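PDB 2FCJ: small TOPRIM domain protein from Geobacillus stearothermophilus, which is of unknown function but carries a Toprim domain, the fold of topoisomerase and primase catalytic domains, and so probably acts on nucleic acids. Local coordinates for residues Val30-Asn33 and Gly34-Asp38; Arg67-Phe70 and Arg71-Phe74. All blocks are in the same frame, centred on the assembly; numbering follows the deposited sequence.

In the fold
Both contacts are local and both lie in the Toprim domain, yet they show how differently a loop and a helix end are held. Contact 1, at the surface, shapes the turn leading from strand 28-31, an outer strand of the parallel sheet, toward helix 38-47. Contact 2, partly buried, closes the last turn of helix 61-73 and sends aromatic rings against the sheet. The first relies on a hydroxyl-to-carbonyl bond and light packing of one threonine on one isoleucine; the second combines main-chain bonds with phenylalanine and arginine packing. The two meet directly: Gln69 and Arg72 of the helix reach Ile36 in the loop and Asp38 at the start of helix 38-47, through a probable hydrogen bond and a salt bridge.

Contact 1 of 2, residues Val30-Asn33 and Gly34-Asp38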
loop_
_atom_site.group_PDB
_atom_site.type_symbol
_atom_site.label_atom_id
_atom_site.label_comp_id
_atom_site.label_asym_id
_atom_site.label_seq_id
_atom_site.Cartn_x
_atom_site.Cartn_y
_atom_site.Cartn_z
ATOM N N VAL A 30 1.443 3.956 5.626
ATOM C CA VAL A 30 0.324 4.528 6.337
ATOM C C VAL A 30 -0.773 3.483 6.416
ATOM O O VAL A 30 -1.135 2.847 5.413
ATOM C CB VAL A 30 -0.215 5.766 5.593
ATOM C CG1 VAL A 30 -1.469 6.306 6.280
ATOM C CG2 VAL A 30 0.880 6.834 5.473
ATOM N N CYS A 31 -1.270 3.247 7.617
ATOM C CA CYS A 31 -2.399 2.367 7.815
ATOM C C CYS A 31 -3.660 3.172 8.120
ATOM O O CYS A 31 -3.646 4.051 8.984
ATOM C CB CYS A 31 -2.080 1.393 8.943
ATOM S SG CYS A 31 -3.390 0.220 9.318
ATOM N N THR A 32 -4.731 2.938 7.379
ATOM C CA THR A 32 -5.953 3.702 7.618
ATOM C C THR A 32 -6.708 3.173 8.835
ATOM O O THR A 32 -7.620 3.827 9.337
ATOM C CB THR A 32 -6.888 3.683 6.400
ATOM O OG1 THR A 32 -7.320 2.343 6.144
ATOM C CG2 THR A 32 -6.160 4.219 5.167
ATOM N N ASN A 33 -6.354 1.970 9.281
ATOM C CA ASN A 33 -6.989 1.364 10.440
ATOM C C ASN A 33 -8.467 1.157 10.200
ATOM O O ASN A 33 -9.287 1.430 11.083
ATOM C CB ASN A 33 -6.780 2.243 11.674
ATOM C CG ASN A 33 -5.365 2.174 12.194
ATOM O OD1 ASN A 33 -4.769 1.099 12.255
ATOM N ND2 ASN A 33 -4.814 3.321 12.564
ATOM N N GLY A 34 -8.802 0.634 9.027
ATOM C CA GLY A 34 -10.190 0.495 8.615
ATOM C C GLY A 34 -10.592 1.652 7.727
ATOM O O GLY A 34 -9.817 2.083 6.872
ATOM N N THR A 35 -11.788 2.189 7.944
ATOM C CA THR A 35 -12.240 3.339 7.172
ATOM C C THR A 35 -11.509 4.608 7.587
ATOM O O THR A 35 -11.045 4.736 8.720
ATOM C CB THR A 35 -13.751 3.563 7.326
ATOM O OG1 THR A 35 -14.059 3.793 8.707
ATOM C CG2 THR A 35 -14.516 2.351 6.829
ATOM N N ILE A 36 -11.425 5.552 6.655
ATOM C CA ILE A 36 -10.793 6.844 6.890
ATOM C C ILE A 36 -11.736 7.908 6.345
ATOM O O ILE A 36 -12.356 7.719 5.300
ATOM C CB ILE A 36 -9.417 6.937 6.172
ATOM C CG1 ILE A 36 -8.811 8.338 6.315
ATOM C CG2 ILE A 36 -9.548 6.563 4.697
ATOM C CD1 ILE A 36 -7.309 8.406 6.012
ATOM N N SER A 37 -11.924 8.983 7.099
ATOM C CA SER A 37 -12.829 10.022 6.651
ATOM C C SER A 37 -12.283 10.722 5.424
ATOM O O SER A 37 -11.060 10.821 5.213
ATOM C CB SER A 37 -13.036 11.060 7.743
ATOM O OG SER A 37 -11.823 11.749 7.986
ATOM N N ASP A 38 -13.194 11.279 4.644
ATOM C CA ASP A 38 -12.792 12.106 3.524
ATOM C C ASP A 38 -11.810 13.185 3.979
ATOM O O ASP A 38 -10.842 13.483 3.285
ATOM C CB ASP A 38 -14.003 12.771 2.876
ATOM C CG ASP A 38 -14.846 11.812 2.049
ATOM O OD1 ASP A 38 -14.480 10.632 1.845
ATOM O OD2 ASP A 38 -15.863 12.301 1.512
HETATM O O HOH W 1 -8.497 6.113 9.333
#
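The turn that follows strand 28-31 of the Toprim sheet is drawn together by Thr32 and Gly34, with Ile36 packed against it before Ser37 N-caps helix 38-47. Thr32 OG1 donates to Gly34 O at 2.6 Å, approaching in the carbonyl plane. The hydroxyl is placed for this by a chi1 of 63°, which sets OG1 between the backbone N and the carbonyl carbon and leaves CG2 anti to the carbonyl carbon. That methyl serves the apolar side: Thr32 CG2 lies 4.1 Å from Ile36 CG2, the two side chains crossing at about a right angle. Asn33 adopts left-handed helical backbone angles, and Gly34 takes a phi of 97° at which a beta carbon would clash with the preceding carbonyl. A water donates to Thr35 O at 3.0 Å; its approach to Thr32 O is so short that this second link is doubtful. Thr32 also touches Ile9 of the neighbouring strand 6-10, while Ile36 meets Leu66 of helix 61-73. A valine here has no hydroxyl to offer the Gly34 carbonyl, and that peptide would probably be freer to turn. One side chain thus does two jobs, its hydroxyl tying one carbonyl of the turn and its methyl facing the apolar packing.

Contact 2 of 2, residues Arg67-Phe70 and Arg71-Phe74; sequences RRQF and RRMF
Arg67 O accepts from Arg71 N at 2.9 Å, and the same i to i+4 pattern runs through Met73 N to Gln69 O at 2.8 Å and on to Phe74 N, which still bonds Phe70 O although Phe74 itself has left helical backbone angles. On the buried side, Phe70 and Phe74 lie side by side and point the same way. With CG opposite the backbone N (chi1 -163°), Phe74 carries its ring out across the helix direction beside that of Phe70, and Phe74 CD2 comes 3.6 Å from Phe70 CE2. The ring planes are only 21° apart, but with centroids separated by 5.7 Å the rings are slid past each other and barely overlap. This is the end of the helix in the beta-alpha-beta unit 52-56, 61-73, 78-80: Phe70 rests on Leu55 and Phe74 on Val53 of strand 52-56, and both touch Leu41 of helix 38-47. On the outer side, Arg71 bends back at chi3, laying one guanidinium face over the preceding turn, with Arg71 NH2 3.8 Å from Arg68 CA. The Gln69 amide and Arg72 guanidinium planes differ by 26°, and Gln69 CG sits 3.8 Å from Arg72 NH2. Gln69 NE2 hydrogen-bonds Ile36 O and Asp38 OD1, and Arg72 NH1 forms a salt bridge with Asp38 OD2.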
loop_
_atom_site.group_PDB
_atom_site.type_symbol
_atom_site.label_atom_id
_atom_site.label_comp_id
_atom_site.label_asym_id
_atom_site.label_seq_id
_atom_site.Cartn_x
_atom_site.Cartn_y
_atom_site.Cartn_z
ATOM N N ARG A 67 -10.706 1.729 -2.337
ATOM C CA ARG A 67 -10.230 2.173 -3.646
ATOM C C ARG A 67 -11.140 3.231 -4.247
ATOM O O ARG A 67 -10.664 4.208 -4.839
ATOM C CB ARG A 67 -10.099 1.012 -4.619
ATOM C CG ARG A 67 -8.988 0.061 -4.271
ATOM C CD ARG A 67 -8.691 -0.818 -5.449
ATOM N NE ARG A 67 -7.843 -1.927 -5.056
ATOM C CZ ARG A 67 -6.528 -1.827 -4.888
ATOM N NH1 ARG A 67 -5.911 -0.674 -5.117
ATOM N NH2 ARG A 67 -5.828 -2.896 -4.520
ATOM N N ARG A 68 -12.447 3.047 -4.116
ATOM C CA ARG A 68 -13.394 3.989 -4.676
ATOM C C ARG A 68 -13.252 5.358 -4.020
ATOM O O ARG A 68 -13.276 6.389 -4.698
ATOM C CB ARG A 68 -14.817 3.471 -4.498
ATOM C CG ARG A 68 -15.827 4.347 -5.220
ATOM C CD ARG A 68 -17.207 3.740 -5.189
ATOM N NE ARG A 68 -17.538 3.302 -3.842
ATOM C CZ ARG A 68 -18.449 2.381 -3.554
ATOM N NH1 ARG A 68 -19.166 1.818 -4.520
ATOM N NH2 ARG A 68 -18.668 2.053 -2.292
ATOM N N GLN A 69 -13.067 5.359 -2.702
ATOM C CA GLN A 69 -12.858 6.607 -1.977
ATOM C C GLN A 69 -11.597 7.301 -2.482
ATOM O O GLN A 69 -11.573 8.524 -2.675
ATOM C CB GLN A 69 -12.748 6.337 -0.485
ATOM C CG GLN A 69 -12.720 7.600 0.322
ATOM C CD GLN A 69 -12.470 7.341 1.773
ATOM O OE1 GLN A 69 -11.963 6.279 2.155
ATOM N NE2 GLN A 69 -12.806 8.322 2.605
ATOM N N PHE A 70 -10.534 6.527 -2.662
ATOM C CA PHE A 70 -9.283 7.091 -3.146
ATOM C C PHE A 70 -9.404 7.662 -4.554
ATOM O O PHE A 70 -8.779 8.666 -4.870
ATOM C CB PHE A 70 -8.136 6.075 -3.073
ATOM C CG PHE A 70 -7.408 6.073 -1.746
ATOM C CD1 PHE A 70 -8.042 5.679 -0.582
ATOM C CD2 PHE A 70 -6.097 6.508 -1.651
ATOM C CE1 PHE A 70 -7.367 5.685 0.649
ATOM C CE2 PHE A 70 -5.426 6.510 -0.428
ATOM C CZ PHE A 70 -6.070 6.102 0.712
ATOM N N ARG A 71 -10.141 6.987 -5.429
ATOM C CA ARG A 71 -10.276 7.486 -6.794
ATOM C C ARG A 71 -10.946 8.860 -6.809
ATOM O O ARG A 71 -10.621 9.715 -7.643
ATOM C CB ARG A 71 -11.029 6.480 -7.661
ATOM C CG ARG A 71 -10.209 5.253 -8.024
ATOM C CD ARG A 71 -10.803 4.553 -9.228
ATOM N NE ARG A 71 -12.171 4.138 -8.946
ATOM C CZ ARG A 71 -12.496 2.970 -8.406
ATOM N NH1 ARG A 71 -11.548 2.086 -8.133
ATOM N NH2 ARG A 71 -13.774 2.666 -8.193
ATOM N N ARG A 72 -11.799 9.092 -5.805
ATOM C CA ARG A 72 -12.540 10.347 -5.661
ATOM C C ARG A 72 -11.722 11.414 -4.917
ATOM O O ARG A 72 -11.682 12.573 -5.332
ATOM C CB ARG A 72 -13.878 10.078 -4.960
ATOM C CG ARG A 72 -14.709 11.319 -4.629
ATOM C CD ARG A 72 -16.093 10.954 -4.065
ATOM N NE ARG A 72 -16.012 10.067 -2.905
ATOM C CZ ARG A 72 -15.836 10.479 -1.648
ATOM N NH1 ARG A 72 -15.749 11.775 -1.383
ATOM N NH2 ARG A 72 -15.762 9.597 -0.654
ATOM N N MET A 73 -11.081 11.023 -3.816
ATOM C CA MET A 73 -10.416 11.988 -2.911
ATOM C C MET A 73 -8.903 12.159 -3.154
ATOM O O MET A 73 -8.309 13.160 -2.745
ATOM C CB MET A 73 -10.646 11.584 -1.445
ATOM C CG MET A 73 -12.101 11.589 -0.988
ATOM S SD MET A 73 -12.810 13.247 -0.946
ATOM C CE MET A 73 -11.638 14.128 0.099
ATOM N N PHE A 74 -8.269 11.124 -3.696
ATOM C CA PHE A 74 -6.804 11.079 -3.727
ATOM C C PHE A 74 -6.389 10.402 -5.021
ATOM O O PHE A 74 -5.775 9.346 -5.006
ATOM C CB PHE A 74 -6.320 10.288 -2.516
ATOM C CG PHE A 74 -4.847 10.482 -2.171
ATOM C CD1 PHE A 74 -3.971 11.176 -3.009
ATOM C CD2 PHE A 74 -4.338 9.925 -1.006
ATOM C CE1 PHE A 74 -2.605 11.316 -2.661
ATOM C CE2 PHE A 74 -2.999 10.053 -0.678
ATOM C CZ PHE A 74 -2.142 10.761 -1.497
#